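Local coordinates for protein fatty acid amide hydrolase (Candida albicans, PDB 6KVR) that probably hydrolyses amides of monocarboxylic acids, such as fatty acid amides, to the free acid and ammonia as a member of the amidase family, at residues 387-392 against 478-483; 419-424 against 521-526. All blocks are in the same frame, centred on the assembly; numbering follows the deposited sequence.

Read from the N terminus, the four segments come in the order 387-392, 419-424, 478-483 and 521-526. Contact 1 joins the first to the third and contact 2 the second to the fourth, closing loops of 85 and 96 intervening residues that cross. Contact 1 ties helix 385-397 to the start of helix 482-490; contact 2 ties helix 417-423 to helix 522-529. Their centres lie about 10 Å apart and they touch directly: Y479 CD2 is 3.7 Å from L526 CG. Together they bind four helices into one cluster, with Y479, in the loop before residue 482, touching both helices of contact 2.

Contact 1: 387-392 against 478-483; sequences LAYETV and VYNWSY
With CG anti to the backbone N (chi1 178°), Y389 extends its phenol from helix 385-397 toward the start of helix 482-490, where N480, its own CG also anti, brings its amide oxygen back to S482 N. One side of the phenol does the touching: Y389 CD1 lies 3.8 Å from S482 CB, and Y389 CE1 is 3.9 Å from N480 OD1. Both partners approach obliquely, and the ring and amide planes are 52° apart. The amide is held by an Asx turn, in which S482 N donates to N480 OD1 at 3.0 Å (N-H...O angle 155°) from above the carbonyl plane; N480 ND2 bonds to N469, and S482 OG to D350. The phenol end is joined through water: the molecule 2.7 Å from Y389 OH donates to Y479 O at 3.1 Å and accepts from W481 N at 3.0 Å. W481 is the N-cap residue of helix 482-490; its indole and G255, a predicted substrate-binding residue, have their nearest atoms about 4 Å apart. The chemistry implies a polar link through one water from Y389 to the backbone of W481, with the ring packed against S482 CB and the N480 amide oxygen.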
loop_
_atom_site.group_PDB
_atom_site.type_symbol
_atom_site.label_atom_id
_atom_site.label_comp_id
_atom_site.label_asym_id
_atom_site.label_seq_id
_atom_site.Cartn_x
_atom_site.Cartn_y
_atom_site.Cartn_z
ATOM N N LEU A 387 -14.635 -15.356 9.758
ATOM C CA LEU A 387 -13.182 -15.252 9.682
ATOM C C LEU A 387 -12.742 -13.794 9.566
ATOM O O LEU A 387 -11.757 -13.383 10.194
ATOM C CB LEU A 387 -12.659 -16.079 8.507
ATOM C CG LEU A 387 -11.140 -16.157 8.326
ATOM C CD1 LEU A 387 -10.487 -16.852 9.518
ATOM C CD2 LEU A 387 -10.804 -16.874 7.012
ATOM N N ALA A 388 -13.455 -12.995 8.759
ATOM C CA ALA A 388 -13.085 -11.593 8.609
ATOM C C ALA A 388 -13.181 -10.863 9.942
ATOM O O ALA A 388 -12.263 -10.124 10.318
ATOM C CB ALA A 388 -13.958 -10.912 7.555
ATOM N N TYR A 389 -14.254 -11.109 10.696
ATOM C CA TYR A 389 -14.450 -10.432 11.977
ATOM C C TYR A 389 -13.358 -10.805 12.967
ATOM O O TYR A 389 -12.764 -9.931 13.608
ATOM C CB TYR A 389 -15.827 -10.777 12.545
ATOM C CG TYR A 389 -16.105 -10.158 13.898
ATOM C CD1 TYR A 389 -16.543 -8.841 14.008
ATOM C CD2 TYR A 389 -15.928 -10.892 15.075
ATOM C CE1 TYR A 389 -16.820 -8.274 15.250
ATOM C CE2 TYR A 389 -16.195 -10.323 16.332
ATOM C CZ TYR A 389 -16.635 -9.015 16.412
ATOM O OH TYR A 389 -16.890 -8.440 17.653
ATOM N N GLU A 390 -13.059 -12.103 13.079
ATOM C CA GLU A 390 -12.042 -12.567 14.016
ATOM C C GLU A 390 -10.657 -12.090 13.614
ATOM O O GLU A 390 -9.853 -11.706 14.472
ATOM C CB GLU A 390 -12.044 -14.098 14.103
ATOM C CG GLU A 390 -13.086 -14.651 15.061
ATOM C CD GLU A 390 -13.476 -16.093 14.752
ATOM O OE1 GLU A 390 -14.484 -16.567 15.322
ATOM O OE2 GLU A 390 -12.765 -16.761 13.963
ATOM N N THR A 391 -10.345 -12.128 12.316
ATOM C CA THR A 391 -9.013 -11.712 11.896
ATOM C C THR A 391 -8.795 -10.231 12.173
ATOM O O THR A 391 -7.753 -9.837 12.705
ATOM C CB THR A 391 -8.786 -12.019 10.411
ATOM O OG1 THR A 391 -8.964 -13.420 10.183
ATOM C CG2 THR A 391 -7.358 -11.626 10.004
ATOM N N VAL A 392 -9.772 -9.387 11.831
ATOM C CA VAL A 392 -9.527 -7.964 12.009
ATOM C C VAL A 392 -9.494 -7.605 13.491
ATOM O O VAL A 392 -8.693 -6.764 13.916
ATOM C CB VAL A 392 -10.555 -7.122 11.227
ATOM C CG1 VAL A 392 -11.911 -7.011 11.960
ATOM C CG2 VAL A 392 -9.944 -5.735 10.919
ATOM N N VAL A 478 -22.661 -0.175 22.660
ATOM C CA VAL A 478 -22.485 -0.654 21.296
ATOM C C VAL A 478 -21.220 -1.506 21.252
ATOM O O VAL A 478 -20.122 -1.019 21.551
ATOM C CB VAL A 478 -22.449 0.495 20.268
ATOM C CG1 VAL A 478 -21.507 1.627 20.700
ATOM C CG2 VAL A 478 -22.106 -0.024 18.890
ATOM N N TYR A 479 -21.384 -2.779 20.881
ATOM C CA TYR A 479 -20.395 -3.830 21.060
ATOM C C TYR A 479 -19.951 -4.498 19.768
ATOM O O TYR A 479 -18.797 -4.926 19.676
ATOM C CB TYR A 479 -20.956 -4.914 21.986
ATOM C CG TYR A 479 -21.566 -4.373 23.268
ATOM C CD1 TYR A 479 -20.764 -4.060 24.364
ATOM C CD2 TYR A 479 -22.931 -4.176 23.377
ATOM C CE1 TYR A 479 -21.308 -3.559 25.532
ATOM C CE2 TYR A 479 -23.495 -3.677 24.538
ATOM C CZ TYR A 479 -22.679 -3.375 25.610
ATOM O OH TYR A 479 -23.239 -2.882 26.754
ATOM N N ASN A 480 -20.830 -4.616 18.777
ATOM C CA ASN A 480 -20.538 -5.335 17.546
ATOM C C ASN A 480 -20.228 -4.362 16.414
ATOM O O ASN A 480 -21.097 -3.580 16.003
ATOM C CB ASN A 480 -21.715 -6.221 17.150
ATOM C CG ASN A 480 -21.580 -6.741 15.752
ATOM O OD1 ASN A 480 -20.541 -7.281 15.385
ATOM N ND2 ASN A 480 -22.607 -6.547 14.945
ATOM N N TRP A 481 -19.017 -4.456 15.870
ATOM C CA TRP A 481 -18.596 -3.645 14.730
ATOM C C TRP A 481 -18.667 -4.384 13.377
ATOM O O TRP A 481 -18.181 -3.854 12.364
ATOM C CB TRP A 481 -17.159 -3.170 14.934
ATOM C CG TRP A 481 -16.870 -2.367 16.162
ATOM C CD1 TRP A 481 -17.728 -2.051 17.182
ATOM C CD2 TRP A 481 -15.602 -1.790 16.507
ATOM N NE1 TRP A 481 -17.072 -1.304 18.137
ATOM C CE2 TRP A 481 -15.766 -1.132 17.749
ATOM C CE3 TRP A 481 -14.346 -1.762 15.882
ATOM C CZ2 TRP A 481 -14.727 -0.434 18.369
ATOM C CZ3 TRP A 481 -13.307 -1.076 16.507
ATOM C CH2 TRP A 481 -13.512 -0.416 17.739
ATOM N N SER A 482 -19.233 -5.594 13.335
ATOM C CA SER A 482 -19.038 -6.450 12.164
ATOM C C SER A 482 -19.486 -5.779 10.864
ATOM O O SER A 482 -18.870 -6.004 9.810
ATOM C CB SER A 482 -19.776 -7.783 12.356
ATOM O OG SER A 482 -21.174 -7.567 12.487
ATOM N N TYR A 483 -20.524 -4.930 10.916
ATOM C CA TYR A 483 -21.074 -4.361 9.690
ATOM C C TYR A 483 -20.155 -3.306 9.077
ATOM O O TYR A 483 -20.163 -3.126 7.850
ATOM C CB TYR A 483 -22.482 -3.805 9.958
ATOM C CG TYR A 483 -23.517 -4.912 9.925
ATOM C CD1 TYR A 483 -24.003 -5.402 8.714
ATOM C CD2 TYR A 483 -23.944 -5.529 11.099
ATOM C CE1 TYR A 483 -24.924 -6.443 8.685
ATOM C CE2 TYR A 483 -24.855 -6.565 11.080
ATOM C CZ TYR A 483 -25.345 -7.016 9.877
ATOM O OH TYR A 483 -26.252 -8.050 9.871
HETATM O O HOH W 1 -16.833 -5.782 17.381
#

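Contact 2: 419-424 against 521-526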
loop_
_atom_site.group_PDB
_atom_site.type_symbol
_atom_site.label_atom_id
_atom_site.label_comp_id
_atom_site.label_asym_id
_atom_site.label_seq_id
_atom_site.Cartn_x
_atom_site.Cartn_y
_atom_site.Cartn_z
ATOM N N THR A 419 -13.792 0.972 26.677
ATOM C CA THR A 419 -12.346 0.805 26.548
ATOM C C THR A 419 -11.936 -0.579 27.028
ATOM O O THR A 419 -11.181 -1.281 26.346
ATOM C CB THR A 419 -11.615 1.896 27.338
ATOM O OG1 THR A 419 -11.608 3.109 26.582
ATOM C CG2 THR A 419 -10.184 1.509 27.644
ATOM N N LYS A 420 -12.440 -0.982 28.198
ATOM C CA LYS A 420 -12.316 -2.366 28.645
ATOM C C LYS A 420 -12.798 -3.331 27.563
ATOM O O LYS A 420 -12.190 -4.379 27.327
ATOM C CB LYS A 420 -13.118 -2.563 29.932
ATOM C CG LYS A 420 -12.680 -1.663 31.098
ATOM C CD LYS A 420 -13.560 -1.895 32.340
ATOM C CE LYS A 420 -12.980 -1.240 33.586
ATOM N NZ LYS A 420 -13.893 -1.360 34.773
ATOM N N TRP A 421 -13.893 -2.979 26.893
ATOM C CA TRP A 421 -14.431 -3.825 25.838
ATOM C C TRP A 421 -13.418 -4.017 24.701
ATOM O O TRP A 421 -13.126 -5.152 24.306
ATOM C CB TRP A 421 -15.745 -3.213 25.326
ATOM C CG TRP A 421 -16.348 -3.952 24.194
ATOM C CD1 TRP A 421 -16.329 -3.587 22.874
ATOM C CD2 TRP A 421 -17.032 -5.214 24.251
ATOM N NE1 TRP A 421 -16.979 -4.533 22.112
ATOM C CE2 TRP A 421 -17.409 -5.546 22.930
ATOM C CE3 TRP A 421 -17.368 -6.088 25.288
ATOM C CZ2 TRP A 421 -18.120 -6.712 22.623
ATOM C CZ3 TRP A 421 -18.067 -7.252 24.983
ATOM C CH2 TRP A 421 -18.435 -7.552 23.662
ATOM N N ASN A 422 -12.879 -2.922 24.146
ATOM C CA ASN A 422 -12.020 -3.088 22.971
ATOM C C ASN A 422 -10.629 -3.593 23.335
ATOM O O ASN A 422 -9.966 -4.207 22.490
ATOM C CB ASN A 422 -11.921 -1.778 22.163
ATOM C CG ASN A 422 -10.928 -0.792 22.748
ATOM O OD1 ASN A 422 -9.700 -0.954 22.633
ATOM N ND2 ASN A 422 -11.450 0.248 23.370
ATOM N N LEU A 423 -10.179 -3.371 24.574
ATOM C CA LEU A 423 -8.924 -3.972 25.012
ATOM C C LEU A 423 -9.019 -5.488 25.096
ATOM O O LEU A 423 -7.982 -6.158 25.095
ATOM C CB LEU A 423 -8.497 -3.383 26.359
ATOM C CG LEU A 423 -8.064 -1.914 26.232
ATOM C CD1 LEU A 423 -7.772 -1.277 27.594
ATOM C CD2 LEU A 423 -6.863 -1.789 25.283
ATOM N N ASN A 424 -10.229 -6.053 25.125
ATOM C CA ASN A 424 -10.397 -7.505 25.150
ATOM C C ASN A 424 -10.815 -8.090 23.795
ATOM O O ASN A 424 -11.204 -9.264 23.733
ATOM C CB ASN A 424 -11.411 -7.887 26.233
ATOM C CG ASN A 424 -10.785 -7.898 27.622
ATOM O OD1 ASN A 424 -10.316 -8.946 28.093
ATOM N ND2 ASN A 424 -10.738 -6.727 28.269
ATOM N N SER A 521 -24.740 -16.457 18.873
ATOM C CA SER A 521 -23.608 -16.127 19.734
ATOM C C SER A 521 -24.095 -15.281 20.907
ATOM O O SER A 521 -25.207 -14.742 20.900
ATOM C CB SER A 521 -22.520 -15.385 18.941
ATOM O OG SER A 521 -22.975 -14.082 18.579
ATOM N N LYS A 522 -23.242 -15.162 21.925
ATOM C CA LYS A 522 -23.582 -14.268 23.025
ATOM C C LYS A 522 -23.619 -12.819 22.547
ATOM O O LYS A 522 -24.475 -12.035 22.983
ATOM C CB LYS A 522 -22.583 -14.421 24.174
ATOM C CG LYS A 522 -22.703 -15.701 25.010
ATOM C CD LYS A 522 -21.871 -15.558 26.277
ATOM C CE LYS A 522 -21.817 -16.835 27.109
ATOM N NZ LYS A 522 -20.596 -17.640 26.822
ATOM N N LEU A 523 -22.696 -12.450 21.643
ATOM C CA LEU A 523 -22.658 -11.083 21.134
ATOM C C LEU A 523 -23.950 -10.720 20.410
ATOM O O LEU A 523 -24.488 -9.623 20.603
ATOM C CB LEU A 523 -21.454 -10.902 20.211
ATOM C CG LEU A 523 -21.204 -9.521 19.573
ATOM C CD1 LEU A 523 -21.087 -8.430 20.622
ATOM C CD2 LEU A 523 -19.943 -9.530 18.683
ATOM N N GLU A 524 -24.467 -11.628 19.575
ATOM C CA GLU A 524 -25.719 -11.337 18.888
ATOM C C GLU A 524 -26.840 -11.110 19.883
ATOM O O GLU A 524 -27.674 -10.217 19.691
ATOM C CB GLU A 524 -26.099 -12.458 17.913
ATOM C CG GLU A 524 -27.242 -12.034 16.976
ATOM C CD GLU A 524 -27.624 -13.108 15.967
ATOM O OE1 GLU A 524 -27.419 -14.298 16.271
ATOM O OE2 GLU A 524 -28.126 -12.764 14.876
ATOM N N GLN A 525 -26.878 -11.911 20.954
ATOM C CA GLN A 525 -27.931 -11.769 21.955
ATOM C C GLN A 525 -27.784 -10.455 22.712
ATOM O O GLN A 525 -28.766 -9.731 22.924
ATOM C CB GLN A 525 -27.897 -12.946 22.931
ATOM C CG GLN A 525 -29.082 -12.945 23.876
ATOM C CD GLN A 525 -28.966 -13.969 24.979
ATOM O OE1 GLN A 525 -28.290 -14.972 24.836
ATOM N NE2 GLN A 525 -29.626 -13.707 26.095
ATOM N N LEU A 526 -26.559 -10.149 23.146
ATOM C CA LEU A 526 -26.285 -8.865 23.780
ATOM C C LEU A 526 -26.840 -7.706 22.946
ATOM O O LEU A 526 -27.613 -6.874 23.443
ATOM C CB LEU A 526 -24.778 -8.727 23.992
ATOM C CG LEU A 526 -24.219 -7.426 24.563
ATOM C CD1 LEU A 526 -24.944 -7.003 25.845
ATOM C CD2 LEU A 526 -22.725 -7.594 24.806
#
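An apolar contact between two helices, made by side-chain ends across a wide backbone gap, joins helix 417-423 to the N-terminal part of helix 522-529, its centre about 21 Å from the centre of the chain. The closest CA atoms, those of W421 and L523, stand 11.9 Å apart; the indole bridges about half of that distance and the leucine side chain meets it. W421 has CG anti to the backbone N (chi1 177°), which sends the six-membered ring outward: W421 CZ2 reaches L523 CD1 at 4.0 Å, while W421 CH2 is 4.4 Å from L526 CD2. Each methyl meets the ring obliquely. L523 and L526, three residues apart and thus on one side of their helix, offer these methyls together. Both helices belong to the amidase fold, in which helices surround a mixed sheet. The receiving helix starts with a regular N-cap: S521 OG accepts from E524 N at 3.0 Å, with an N-H...O angle of 164°. Across the gap, N424 ND2 donates to K420 O at 2.9 Å (167°), with the acceptor close to the N424 amide plane, which links N424 back to K420 in the preceding turn. The indole N-H is engaged as well, since W421 NE1 probably donates to Y479 O. The same E524 pairs through its carboxylate with R520 in a salt bridge and accepts from R354 N.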